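Local coordinates for methyltransferase (Thermus thermophilus, PDB 1WS6), which probably transfers methyl groups from S-adenosylmethionine to a nucleic-acid base, as expected of an RsmD-like methyltransferase with a Rossmann-type fold, at residues V25-A30 and R159-N164; L37-R42 and E62-V67; D47-S52 and A117-M122; Y143-P148 and A165-E170. All blocks are in the same frame, centred on the assembly; numbering follows the deposited sequence.

Contact 1: residues V25-A30 and R159-N164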
loop_
_atom_site.group_PDB
_atom_site.type_symbol
_atom_site.label_atom_id
_atom_site.label_comp_id
_atom_site.label_asym_id
_atom_site.label_seq_id
_atom_site.Cartn_x
_atom_site.Cartn_y
_atom_site.Cartn_z
ATOM N N VAL A 25 -8.069 -0.797 -11.289
ATOM C CA VAL A 25 -8.016 -2.247 -11.255
ATOM C C VAL A 25 -6.843 -2.850 -12.017
ATOM O O VAL A 25 -6.211 -3.778 -11.515
ATOM C CB VAL A 25 -9.325 -2.868 -11.787
ATOM C CG1 VAL A 25 -9.156 -4.362 -11.970
ATOM C CG2 VAL A 25 -10.446 -2.610 -10.802
ATOM N N ARG A 26 -6.531 -2.360 -13.215
ATOM C CA ARG A 26 -5.403 -2.961 -13.914
ATOM C C ARG A 26 -4.085 -2.626 -13.228
ATOM O O ARG A 26 -3.097 -3.342 -13.375
ATOM C CB ARG A 26 -5.382 -2.589 -15.402
ATOM C CG ARG A 26 -5.614 -1.145 -15.757
ATOM C CD ARG A 26 -5.999 -1.040 -17.254
ATOM N NE ARG A 26 -5.002 -1.637 -18.148
ATOM C CZ ARG A 26 -3.865 -1.048 -18.521
ATOM N NH1 ARG A 26 -3.564 0.169 -18.087
ATOM N NH2 ARG A 26 -3.024 -1.679 -19.332
ATOM N N LEU A 27 -4.098 -1.551 -12.451
ATOM C CA LEU A 27 -2.939 -1.119 -11.686
ATOM C C LEU A 27 -2.710 -2.170 -10.588
ATOM O O LEU A 27 -1.675 -2.838 -10.560
ATOM C CB LEU A 27 -3.237 0.247 -11.059
ATOM C CG LEU A 27 -2.284 1.013 -10.133
ATOM C CD1 LEU A 27 -1.936 0.187 -8.896
ATOM C CD2 LEU A 27 -1.052 1.394 -10.895
ATOM N N ARG A 28 -3.686 -2.315 -9.694
ATOM C CA ARG A 28 -3.584 -3.281 -8.607
ATOM C C ARG A 28 -3.272 -4.672 -9.127
ATOM O O ARG A 28 -2.384 -5.358 -8.608
ATOM C CB ARG A 28 -4.882 -3.349 -7.803
ATOM C CG ARG A 28 -5.123 -2.178 -6.885
ATOM C CD ARG A 28 -6.391 -2.393 -6.079
ATOM N NE ARG A 28 -7.562 -2.621 -6.926
ATOM C CZ ARG A 28 -8.536 -3.469 -6.618
ATOM N NH1 ARG A 28 -8.469 -4.161 -5.485
ATOM N NH2 ARG A 28 -9.565 -3.645 -7.438
ATOM N N LYS A 29 -4.013 -5.087 -10.147
ATOM C CA LYS A 29 -3.814 -6.400 -10.734
ATOM C C LYS A 29 -2.395 -6.566 -11.260
ATOM O O LYS A 29 -1.809 -7.641 -11.128
ATOM C CB LYS A 29 -4.805 -6.640 -11.874
ATOM C CG LYS A 29 -4.654 -7.998 -12.523
ATOM C CD LYS A 29 -5.695 -8.225 -13.603
ATOM C CE LYS A 29 -5.701 -9.693 -14.071
ATOM N NZ LYS A 29 -4.407 -10.114 -14.682
ATOM N N ALA A 30 -1.840 -5.514 -11.855
ATOM C CA ALA A 30 -0.482 -5.613 -12.395
ATOM C C ALA A 30 0.552 -5.635 -11.280
ATOM O O ALA A 30 1.468 -6.455 -11.292
ATOM C CB ALA A 30 -0.192 -4.455 -13.362
ATOM N N ARG A 159 6.182 2.307 -14.369
ATOM C CA ARG A 159 5.176 1.593 -15.139
ATOM C C ARG A 159 3.971 2.522 -15.116
ATOM O O ARG A 159 3.502 2.900 -14.045
ATOM C CB ARG A 159 4.788 0.263 -14.480
ATOM C CG ARG A 159 5.654 -0.950 -14.832
ATOM C CD ARG A 159 6.737 -1.181 -13.796
ATOM N NE ARG A 159 7.196 -2.570 -13.757
ATOM C CZ ARG A 159 6.472 -3.593 -13.302
ATOM N NH1 ARG A 159 5.238 -3.397 -12.842
ATOM N NH2 ARG A 159 6.986 -4.818 -13.297
ATOM N N VAL A 160 3.485 2.890 -16.299
ATOM C CA VAL A 160 2.338 3.774 -16.426
ATOM C C VAL A 160 1.063 2.989 -16.706
ATOM O O VAL A 160 1.075 2.035 -17.476
ATOM C CB VAL A 160 2.566 4.784 -17.568
ATOM C CG1 VAL A 160 1.320 5.616 -17.797
ATOM C CG2 VAL A 160 3.757 5.676 -17.233
ATOM N N TYR A 161 -0.031 3.399 -16.066
ATOM C CA TYR A 161 -1.345 2.768 -16.231
ATOM C C TYR A 161 -2.363 3.871 -16.418
ATOM O O TYR A 161 -2.919 4.395 -15.449
ATOM C CB TYR A 161 -1.717 1.931 -15.004
ATOM C CG TYR A 161 -0.766 0.785 -14.785
ATOM C CD1 TYR A 161 0.287 0.890 -13.889
ATOM C CD2 TYR A 161 -0.872 -0.375 -15.538
ATOM C CE1 TYR A 161 1.207 -0.122 -13.758
ATOM C CE2 TYR A 161 0.043 -1.391 -15.415
ATOM C CZ TYR A 161 1.082 -1.259 -14.528
ATOM O OH TYR A 161 2.019 -2.260 -14.438
ATOM N N GLY A 162 -2.601 4.226 -17.675
ATOM C CA GLY A 162 -3.535 5.293 -17.956
ATOM C C GLY A 162 -3.001 6.614 -17.422
ATOM O O GLY A 162 -2.000 7.130 -17.917
ATOM N N GLU A 163 -3.652 7.148 -16.392
ATOM C CA GLU A 163 -3.242 8.423 -15.815
ATOM C C GLU A 163 -2.352 8.289 -14.574
ATOM O O GLU A 163 -1.812 9.283 -14.081
ATOM C CB GLU A 163 -4.480 9.249 -15.465
ATOM C CG GLU A 163 -4.341 10.730 -15.778
ATOM C CD GLU A 163 -4.392 11.027 -17.273
ATOM O OE1 GLU A 163 -4.123 12.187 -17.658
ATOM O OE2 GLU A 163 -4.710 10.108 -18.061
ATOM N N ASN A 164 -2.202 7.069 -14.066
ATOM C CA ASN A 164 -1.374 6.848 -12.892
ATOM C C ASN A 164 -0.098 6.103 -13.242
ATOM O O ASN A 164 -0.042 5.353 -14.217
ATOM C CB ASN A 164 -2.121 6.035 -11.841
ATOM C CG ASN A 164 -3.451 6.638 -11.468
ATOM O OD1 ASN A 164 -4.488 6.300 -12.046
ATOM N ND2 ASN A 164 -3.433 7.546 -10.505
#

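Contact 2: residues L37-R42 and E62-V67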
loop_
_atom_site.group_PDB
_atom_site.type_symbol
_atom_site.label_atom_id
_atom_site.label_comp_id
_atom_site.label_asym_id
_atom_site.label_seq_id
_atom_site.Cartn_x
_atom_site.Cartn_y
_atom_site.Cartn_z
ATOM N N LEU A 37 5.265 -12.841 -8.342
ATOM C CA LEU A 37 6.270 -13.401 -9.230
ATOM C C LEU A 37 7.662 -13.117 -8.655
ATOM O O LEU A 37 8.550 -13.975 -8.689
ATOM C CB LEU A 37 6.141 -12.776 -10.623
ATOM C CG LEU A 37 6.989 -13.324 -11.775
ATOM C CD1 LEU A 37 8.461 -12.984 -11.578
ATOM C CD2 LEU A 37 6.789 -14.825 -11.860
ATOM N N ARG A 38 7.845 -11.915 -8.112
ATOM C CA ARG A 38 9.134 -11.527 -7.559
ATOM C C ARG A 38 9.370 -11.959 -6.118
ATOM O O ARG A 38 10.513 -12.113 -5.696
ATOM C CB ARG A 38 9.326 -10.012 -7.679
ATOM C CG ARG A 38 10.602 -9.506 -7.016
ATOM C CD ARG A 38 11.054 -8.149 -7.553
ATOM N NE ARG A 38 12.232 -7.679 -6.825
ATOM C CZ ARG A 38 12.981 -6.641 -7.178
ATOM N NH1 ARG A 38 12.687 -5.940 -8.261
ATOM N NH2 ARG A 38 14.029 -6.306 -6.444
ATOM N N TYR A 39 8.293 -12.164 -5.371
ATOM C CA TYR A 39 8.389 -12.559 -3.969
ATOM C C TYR A 39 7.487 -13.739 -3.671
ATOM O O TYR A 39 6.461 -13.606 -3.004
ATOM C CB TYR A 39 8.001 -11.389 -3.076
ATOM C CG TYR A 39 8.908 -10.206 -3.229
ATOM C CD1 TYR A 39 10.230 -10.260 -2.798
ATOM C CD2 TYR A 39 8.452 -9.033 -3.806
ATOM C CE1 TYR A 39 11.078 -9.172 -2.935
ATOM C CE2 TYR A 39 9.291 -7.934 -3.949
ATOM C CZ TYR A 39 10.605 -8.010 -3.512
ATOM O OH TYR A 39 11.436 -6.922 -3.655
ATOM N N PRO A 40 7.862 -14.919 -4.168
ATOM C CA PRO A 40 7.073 -16.130 -3.946
ATOM C C PRO A 40 7.038 -16.522 -2.477
ATOM O O PRO A 40 6.163 -17.263 -2.043
ATOM C CB PRO A 40 7.778 -17.158 -4.818
ATOM C CG PRO A 40 9.224 -16.678 -4.803
ATOM C CD PRO A 40 9.063 -15.199 -4.977
ATOM N N ARG A 41 7.987 -16.013 -1.706
ATOM C CA ARG A 41 8.040 -16.332 -0.289
ATOM C C ARG A 41 7.327 -15.234 0.487
ATOM O O ARG A 41 7.258 -15.265 1.714
ATOM C CB ARG A 41 9.499 -16.445 0.162
ATOM C CG ARG A 41 9.685 -17.020 1.547
ATOM C CD ARG A 41 9.049 -18.390 1.651
ATOM N NE ARG A 41 9.281 -19.007 2.954
ATOM C CZ ARG A 41 8.759 -20.173 3.330
ATOM N NH1 ARG A 41 7.970 -20.849 2.500
ATOM N NH2 ARG A 41 9.028 -20.667 4.535
ATOM N N ARG A 42 6.801 -14.259 -0.248
ATOM C CA ARG A 42 6.072 -13.144 0.346
ATOM C C ARG A 42 6.896 -12.380 1.360
ATOM O O ARG A 42 8.055 -12.059 1.121
ATOM C CB ARG A 42 4.787 -13.642 1.016
ATOM C CG ARG A 42 3.802 -14.307 0.061
ATOM C CD ARG A 42 3.261 -13.334 -0.995
ATOM N NE ARG A 42 2.321 -14.002 -1.891
ATOM C CZ ARG A 42 2.673 -14.761 -2.930
ATOM N NH1 ARG A 42 3.955 -14.942 -3.224
ATOM N NH2 ARG A 42 1.746 -15.369 -3.657
ATOM N N GLU A 62 -3.290 -12.173 -0.277
ATOM C CA GLU A 62 -2.355 -12.942 -1.069
ATOM C C GLU A 62 -1.207 -13.551 -0.293
ATOM O O GLU A 62 -0.219 -13.977 -0.878
ATOM C CB GLU A 62 -1.842 -12.099 -2.242
ATOM C CG GLU A 62 -2.902 -11.937 -3.328
ATOM C CD GLU A 62 -2.424 -11.165 -4.542
ATOM O OE1 GLU A 62 -1.296 -11.414 -5.027
ATOM O OE2 GLU A 62 -3.201 -10.315 -5.026
ATOM N N GLY A 63 -1.349 -13.603 1.026
ATOM C CA GLY A 63 -0.319 -14.211 1.846
ATOM C C GLY A 63 0.722 -13.314 2.486
ATOM O O GLY A 63 1.649 -13.814 3.122
ATOM N N TRP A 64 0.596 -12.003 2.321
ATOM C CA TRP A 64 1.548 -11.080 2.936
ATOM C C TRP A 64 1.115 -10.784 4.360
ATOM O O TRP A 64 -0.062 -10.910 4.690
ATOM C CB TRP A 64 1.589 -9.753 2.184
ATOM C CG TRP A 64 2.149 -9.845 0.824
ATOM C CD1 TRP A 64 1.496 -10.214 -0.314
ATOM C CD2 TRP A 64 3.505 -9.612 0.457
ATOM N NE1 TRP A 64 2.372 -10.224 -1.378
ATOM C CE2 TRP A 64 3.615 -9.860 -0.924
ATOM C CE3 TRP A 64 4.643 -9.224 1.163
ATOM C CZ2 TRP A 64 4.817 -9.733 -1.608
ATOM C CZ3 TRP A 64 5.832 -9.099 0.485
ATOM C CH2 TRP A 64 5.914 -9.352 -0.885
ATOM N N GLU A 65 2.071 -10.403 5.200
ATOM C CA GLU A 65 1.780 -10.021 6.580
ATOM C C GLU A 65 1.645 -8.501 6.428
ATOM O O GLU A 65 2.637 -7.769 6.418
ATOM C CB GLU A 65 2.956 -10.367 7.498
ATOM C CG GLU A 65 2.614 -10.296 8.982
ATOM C CD GLU A 65 3.832 -10.451 9.890
ATOM O OE1 GLU A 65 4.660 -11.353 9.627
ATOM O OE2 GLU A 65 3.947 -9.676 10.869
ATOM N N ALA A 66 0.413 -8.034 6.290
ATOM C CA ALA A 66 0.168 -6.623 6.048
ATOM C C ALA A 66 -0.033 -5.708 7.242
ATOM O O ALA A 66 -0.694 -6.050 8.211
ATOM C CB ALA A 66 -1.014 -6.480 5.096
ATOM N N VAL A 67 0.544 -4.521 7.136
ATOM C CA VAL A 67 0.423 -3.499 8.157
ATOM C C VAL A 67 -0.131 -2.275 7.449
ATOM O O VAL A 67 0.491 -1.758 6.541
ATOM C CB VAL A 67 1.784 -3.148 8.774
ATOM C CG1 VAL A 67 1.656 -1.912 9.652
ATOM C CG2 VAL A 67 2.276 -4.314 9.594
#

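Contact 3: residues D47-S52 and A117-M122. Unlike the reference sequence in segment 47-52: Pro48 (reference Leu).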
loop_
_atom_site.group_PDB
_atom_site.type_symbol
_atom_site.label_atom_id
_atom_site.label_comp_id
_atom_site.label_asym_id
_atom_site.label_seq_id
_atom_site.Cartn_x
_atom_site.Cartn_y
_atom_site.Cartn_z
ATOM N N ASP A 47 1.543 -0.623 4.202
ATOM C CA ASP A 47 0.684 0.241 3.399
ATOM C C ASP A 47 0.248 1.487 4.147
ATOM O O ASP A 47 -0.822 1.522 4.752
ATOM C CB ASP A 47 -0.545 -0.529 2.905
ATOM C CG ASP A 47 -1.541 0.358 2.149
ATOM O OD1 ASP A 47 -1.148 1.431 1.643
ATOM O OD2 ASP A 47 -2.729 -0.028 2.046
ATOM N N PRO A 48 1.091 2.524 4.133
ATOM C CA PRO A 48 0.814 3.803 4.798
ATOM C C PRO A 48 -0.153 4.534 3.870
ATOM O O PRO A 48 -0.053 4.406 2.647
ATOM C CB PRO A 48 2.185 4.466 4.852
ATOM C CG PRO A 48 2.816 3.993 3.560
ATOM C CD PRO A 48 2.401 2.539 3.458
ATOM N N PHE A 49 -1.087 5.283 4.443
ATOM C CA PHE A 49 -2.091 5.992 3.651
ATOM C C PHE A 49 -3.086 4.998 3.100
ATOM O O PHE A 49 -3.669 5.210 2.042
ATOM C CB PHE A 49 -1.470 6.762 2.488
ATOM C CG PHE A 49 -0.788 8.014 2.902
ATOM C CD1 PHE A 49 0.577 8.157 2.749
ATOM C CD2 PHE A 49 -1.514 9.053 3.463
ATOM C CE1 PHE A 49 1.214 9.315 3.147
ATOM C CE2 PHE A 49 -0.888 10.213 3.861
ATOM C CZ PHE A 49 0.478 10.345 3.704
ATOM N N ALA A 50 -3.263 3.896 3.812
ATOM C CA ALA A 50 -4.224 2.900 3.382
ATOM C C ALA A 50 -5.543 3.648 3.481
ATOM O O ALA A 50 -5.640 4.633 4.209
ATOM C CB ALA A 50 -4.208 1.721 4.335
ATOM N N GLY A 51 -6.554 3.233 2.741
ATOM C CA GLY A 51 -7.820 3.937 2.862
ATOM C C GLY A 51 -8.764 2.932 3.474
ATOM O O GLY A 51 -8.655 2.600 4.657
ATOM N N SER A 52 -9.686 2.437 2.660
ATOM C CA SER A 52 -10.609 1.414 3.111
ATOM C C SER A 52 -9.739 0.162 3.158
ATOM O O SER A 52 -10.137 -0.860 3.711
ATOM C CB SER A 52 -11.727 1.225 2.095
ATOM O OG SER A 52 -12.363 2.456 1.810
ATOM N N ALA A 117 0.287 5.075 -1.754
ATOM C CA ALA A 117 -0.565 5.758 -2.716
ATOM C C ALA A 117 -1.333 6.856 -1.979
ATOM O O ALA A 117 -2.543 6.758 -1.756
ATOM C CB ALA A 117 -1.531 4.767 -3.362
ATOM N N PRO A 118 -0.628 7.919 -1.583
ATOM C CA PRO A 118 -1.261 9.027 -0.869
ATOM C C PRO A 118 -2.127 9.884 -1.783
ATOM O O PRO A 118 -1.991 9.835 -3.002
ATOM C CB PRO A 118 -0.068 9.793 -0.307
ATOM C CG PRO A 118 0.979 9.594 -1.341
ATOM C CD PRO A 118 0.816 8.154 -1.769
ATOM N N PRO A 119 -3.056 10.659 -1.202
ATOM C CA PRO A 119 -3.912 11.510 -2.029
ATOM C C PRO A 119 -3.072 12.532 -2.787
ATOM O O PRO A 119 -2.306 13.282 -2.194
ATOM C CB PRO A 119 -4.864 12.137 -1.012
ATOM C CG PRO A 119 -4.084 12.129 0.251
ATOM C CD PRO A 119 -3.414 10.779 0.222
ATOM N N TYR A 120 -3.231 12.531 -4.106
ATOM C CA TYR A 120 -2.499 13.399 -5.026
ATOM C C TYR A 120 -2.429 14.890 -4.698
ATOM O O TYR A 120 -1.625 15.619 -5.289
ATOM C CB TYR A 120 -3.064 13.212 -6.436
ATOM C CG TYR A 120 -2.900 11.798 -6.934
ATOM C CD1 TYR A 120 -3.488 11.376 -8.119
ATOM C CD2 TYR A 120 -2.139 10.882 -6.215
ATOM C CE1 TYR A 120 -3.316 10.070 -8.573
ATOM C CE2 TYR A 120 -1.964 9.587 -6.657
ATOM C CZ TYR A 120 -2.551 9.183 -7.834
ATOM O OH TYR A 120 -2.364 7.885 -8.260
ATOM N N ALA A 121 -3.258 15.343 -3.766
ATOM C CA ALA A 121 -3.265 16.750 -3.394
ATOM C C ALA A 121 -2.057 17.090 -2.522
ATOM O O ALA A 121 -1.625 18.246 -2.468
ATOM C CB ALA A 121 -4.565 17.093 -2.655
HETATM N N MSE A 122 -1.518 16.081 -1.842
HETATM C CA MSE A 122 -0.360 16.276 -0.980
HETATM C C MSE A 122 0.921 16.381 -1.804
HETATM O O MSE A 122 0.907 16.184 -3.016
HETATM C CB MSE A 122 -0.246 15.121 0.007
HETATM C CG MSE A 122 -1.444 14.996 0.892
HETATM SE SE MSE A 122 -1.359 13.461 2.016
HETATM C CE MSE A 122 -0.306 14.140 3.488
HETATM O O HOH W 1 -0.980 3.934 0.089
HETATM O O HOH W 2 -4.218 4.911 -0.576
#

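Contact 4: residues Y143-P148 and A165-E170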
loop_
_atom_site.group_PDB
_atom_site.type_symbol
_atom_site.label_atom_id
_atom_site.label_comp_id
_atom_site.label_asym_id
_atom_site.label_seq_id
_atom_site.Cartn_x
_atom_site.Cartn_y
_atom_site.Cartn_z
ATOM N N TYR A 143 10.105 -0.409 -2.637
ATOM C CA TYR A 143 9.344 0.768 -2.239
ATOM C C TYR A 143 8.554 1.023 -3.515
ATOM O O TYR A 143 9.137 1.185 -4.589
ATOM C CB TYR A 143 10.221 1.998 -1.964
ATOM C CG TYR A 143 10.934 2.004 -0.631
ATOM C CD1 TYR A 143 12.259 1.591 -0.528
ATOM C CD2 TYR A 143 10.283 2.418 0.527
ATOM C CE1 TYR A 143 12.913 1.590 0.684
ATOM C CE2 TYR A 143 10.932 2.419 1.753
ATOM C CZ TYR A 143 12.246 2.002 1.822
ATOM O OH TYR A 143 12.895 1.970 3.030
ATOM N N VAL A 144 7.235 1.017 -3.415
ATOM C CA VAL A 144 6.406 1.259 -4.579
ATOM C C VAL A 144 5.618 2.528 -4.335
ATOM O O VAL A 144 4.902 2.645 -3.342
ATOM C CB VAL A 144 5.429 0.105 -4.822
ATOM C CG1 VAL A 144 4.565 0.420 -6.038
ATOM C CG2 VAL A 144 6.203 -1.198 -5.018
ATOM N N LEU A 145 5.739 3.473 -5.255
ATOM C CA LEU A 145 5.058 4.746 -5.112
ATOM C C LEU A 145 4.041 4.957 -6.239
ATOM O O LEU A 145 4.390 4.839 -7.412
ATOM C CB LEU A 145 6.122 5.854 -5.116
ATOM C CG LEU A 145 7.425 5.439 -4.385
ATOM C CD1 LEU A 145 8.546 6.451 -4.619
ATOM C CD2 LEU A 145 7.152 5.297 -2.896
ATOM N N GLN A 146 2.782 5.229 -5.893
ATOM C CA GLN A 146 1.765 5.479 -6.917
ATOM C C GLN A 146 1.555 6.981 -6.975
ATOM O O GLN A 146 1.521 7.640 -5.946
ATOM C CB GLN A 146 0.435 4.793 -6.593
ATOM C CG GLN A 146 -0.648 5.104 -7.627
ATOM C CD GLN A 146 -2.018 4.532 -7.275
ATOM O OE1 GLN A 146 -3.035 5.231 -7.355
ATOM N NE2 GLN A 146 -2.055 3.253 -6.903
ATOM N N HIS A 147 1.399 7.521 -8.176
ATOM C CA HIS A 147 1.237 8.958 -8.341
ATOM C C HIS A 147 0.769 9.297 -9.752
ATOM O O HIS A 147 0.700 8.432 -10.621
ATOM C CB HIS A 147 2.588 9.615 -8.105
ATOM C CG HIS A 147 3.679 9.042 -8.963
ATOM N ND1 HIS A 147 3.772 9.292 -10.314
ATOM C CD2 HIS A 147 4.692 8.193 -8.668
ATOM C CE1 HIS A 147 4.794 8.623 -10.815
ATOM N NE2 HIS A 147 5.369 7.946 -9.838
ATOM N N PRO A 148 0.428 10.568 -9.998
ATOM C CA PRO A 148 -0.010 10.896 -11.360
ATOM C C PRO A 148 1.172 10.742 -12.311
ATOM O O PRO A 148 2.295 11.131 -11.982
ATOM C CB PRO A 148 -0.510 12.339 -11.233
ATOM C CG PRO A 148 0.145 12.857 -9.974
ATOM C CD PRO A 148 0.158 11.672 -9.062
ATOM N N ALA A 165 0.929 6.307 -12.431
ATOM C CA ALA A 165 2.191 5.629 -12.641
ATOM C C ALA A 165 2.652 5.026 -11.321
ATOM O O ALA A 165 2.232 5.457 -10.245
ATOM C CB ALA A 165 3.236 6.609 -13.156
ATOM N N LEU A 166 3.495 4.007 -11.409
ATOM C CA LEU A 166 4.044 3.388 -10.223
ATOM C C LEU A 166 5.547 3.468 -10.379
ATOM O O LEU A 166 6.078 3.164 -11.448
ATOM C CB LEU A 166 3.623 1.925 -10.111
ATOM C CG LEU A 166 2.200 1.599 -9.641
ATOM C CD1 LEU A 166 2.003 0.083 -9.658
ATOM C CD2 LEU A 166 1.973 2.159 -8.240
ATOM N N THR A 167 6.234 3.915 -9.338
ATOM C CA THR A 167 7.683 3.983 -9.386
ATOM C C THR A 167 8.168 2.926 -8.420
ATOM O O THR A 167 7.792 2.934 -7.251
ATOM C CB THR A 167 8.222 5.356 -8.940
ATOM O OG1 THR A 167 8.022 6.312 -9.987
ATOM C CG2 THR A 167 9.707 5.268 -8.630
ATOM N N LEU A 168 8.989 2.009 -8.909
ATOM C CA LEU A 168 9.501 0.941 -8.066
ATOM C C LEU A 168 10.974 1.151 -7.749
ATOM O O LEU A 168 11.806 1.281 -8.643
ATOM C CB LEU A 168 9.273 -0.413 -8.744
ATOM C CG LEU A 168 7.785 -0.732 -8.940
ATOM C CD1 LEU A 168 7.208 0.091 -10.088
ATOM C CD2 LEU A 168 7.624 -2.200 -9.232
ATOM N N VAL A 169 11.280 1.207 -6.460
ATOM C CA VAL A 169 12.638 1.429 -6.007
ATOM C C VAL A 169 13.142 0.194 -5.280
ATOM O O VAL A 169 12.589 -0.218 -4.249
ATOM C CB VAL A 169 12.706 2.640 -5.060
ATOM C CG1 VAL A 169 14.155 3.003 -4.787
ATOM C CG2 VAL A 169 11.956 3.816 -5.670
ATOM N N GLU A 170 14.196 -0.399 -5.830
ATOM C CA GLU A 170 14.778 -1.594 -5.252
ATOM C C GLU A 170 15.733 -1.278 -4.112
ATOM O O GLU A 170 16.338 -0.209 -4.064
ATOM C CB GLU A 170 15.484 -2.398 -6.337
ATOM C CG GLU A 170 14.516 -3.025 -7.326
ATOM C CD GLU A 170 15.197 -3.959 -8.303
ATOM O OE1 GLU A 170 15.927 -4.862 -7.844
ATOM O OE2 GLU A 170 14.998 -3.796 -9.525
#

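Contact 1: residues V25-A30 and R159-N164
Tyr161 packs against Arg26, Leu27 and Ala30 in a surface contact between the first turns of helix 25-38 and the end of strand 157-161, the outermost strand on one side of the main sheet. The short helix and strand segments run at 147° to each other, their axes 9.1 Å apart. The phenol ring bridges the interval. Over one face lies Leu27 CA, while the CD2 branch of that leucine comes to 3.3 Å from Tyr161 CD1. At the phenol end Ala30 CB meets Tyr161 OH at 3.3 Å. Arg26 reaches the ring edge with NH1, 3.7 Å from Tyr161 CD2; its CG sits between the backbone N and the carbonyl carbon (chi1 46°), and a bend at chi3 turns the guanidinium toward the strand. Tyr161 also begins a type II' turn to Asn164, in which Gly162 takes the positive phi. Behind the contact, Leu27 continues inward onto Leu166 of strand 164-170 and Gln146 of strand 141-148. The chemistry is therefore chiefly apolar: the tyrosine carbons rest on leucine and alanine, and the arginine, with its planar group tilted 62° from the ring, meets the ring at its edge rather than stacking face-on over it.

Contact 2: residues L37-R42 and E62-V67
The Trp64 indole carries Arg42 CD over one face, 3.5 Å from the centroid of its five-membered ring and 23° off the normal, a CH-pi contact. At the indole's edge, near its plane, lies Tyr39 CD2. Tyr39 CB touches Trp64 CH2 at 3.6 Å, and the two ring systems meet obliquely. One face of the Tyr39 ring is occupied by Arg38 CG, and its hydroxyl bonds to Gly140 O. The Arg42 guanidinium has Glu62 O and Pro40 CA at its edge.

Arg42 ends a type I turn from Tyr39, just past helix 25-38, and its chain bends at chi2 (-64°), which lays CD on the indole and directs NE to Glu62 O. That bond is 2.7 Å long, at 160°, with the acceptor in the guanidinium plane. Arg42 NH1 turns back to Tyr39 O at 2.8 Å; Arg42 N reaches the same oxygen from the opposite face of the carbonyl, so two donors grip it. Across the contact, Gly63 is the C-prime residue of the Schellman motif ending helix 54-61, and the Glu62 carboxylate pairs with Arg36. A leucine in place of Arg42 would probably leave Glu62 O without this side-chain donor and the turn with one tie fewer.

The contact thus joins the exits of two helices that flank the Rossmann-type sheet. A guanidinium beside the C-terminal end of helix 54-61 would be expected to interact favourably with the negative end of the helix dipole.

Contact 3: residues D47-S52 and A117-M122
Phe49 projects its ring into a hollow made by Pro118, Pro119 and Met122 (a selenomethionine). Pro118 forms the floor: its CB lies over one face, 3.7 Å from the ring centroid and 17° off the normal, in a CH-pi contact. Pro119 closes one flank with CD, 4.1 Å from Phe49 CD2. At the far end the selenium of Met122 stands 3.8 Å from Phe49 CE2, an oblique Met-aromatic contact, with the chain bent at chi3 (84°) to bring the terminal methyl alongside Phe49 CZ. Leu127 of helix 126-134 and Val97 border the same ring. The two loops follow strands 44-48 and 111-116, neighbours in the sheet. Asp47 to Ser52 enters a glycine-rich loop resembling the first motif of class I methyltransferases, which binds S-adenosylmethionine in relatives; Pro48 replaces the leucine of the reference sequence. Ala117 to Tyr120 probably corresponds to their (D/N)PP(Y/F) motif, with alanine in its first position. An alanine in place of Phe49 would probably open a gap above Pro118 and leave the Met122 selenium without its aromatic partner. Beside the proline floor the backbones stand apart, and a water bridges them, 2.7 Å from Phe49 O and 2.8 Å from Ala117 O.

Contact 4: residues Y143-P148 and A165-E170
Tyr143 to His147 pair with Val169 back to Ala165 as antiparallel strands, the buried junction at which the reversed strand 164-170 joins the parallel part of the sheet, a hallmark of the class I methyltransferase fold. Backbone bonds come first: Tyr143 with Val169, Leu145 with Thr167 and His147 with Ala165 are hydrogen-bonded pairs, each doubly linked, with N-to-O distances such as 2.8 Å from Thr167 N to Leu145 O. Val144 with Leu168 and Gln146 with Leu166 are the non-hydrogen-bonded pairs between them, where CA-H groups lean on carbonyl oxygens.

Apolar contacts divide between the two faces. On the one facing helix 25-38, Leu166 CD2 lies 3.5 Å from Gln146 CB and 3.8 Å from Val144 CG1. On the other, which helix 126-134 covers, Tyr143 CB meets Val169 CB at 4.0 Å.

Polar side-chain bonds gather at His147. A chi1 of 54° swings its imidazole back over the strand pair, with Ala165 O over the centre of one face. His147 NE2 and Thr167 OG1 share a nearly straight bond of 3.1 Å, and His147 ND1 donates to Pro148 O at 2.9 Å, approaching from above that carbonyl's plane.

Overall arrangement
All four contacts touch one seven-stranded sheet. Contacts 1 and 4 are neighbours, with centres 11 Å apart: Leu27 packs on Leu166, and Arg159 O probably accepts a hydrogen bond from Leu166 N, 2.9 Å away. Contact 2 lies at the other end of helix 25-38, its centre 19 Å from that of contact 1, and is tied to contact 4 by a salt bridge of 2.8 Å between Arg38 NH2 and Glu170 OE1. Contact 3 holds the loops that probably shape the cofactor and substrate site; no ligand marks it. Its Tyr120 packs on Pro148 of contact 4, whose centre is 13 Å away, while Asp47 N meets Val67 O of contact 2 at 2.8 Å.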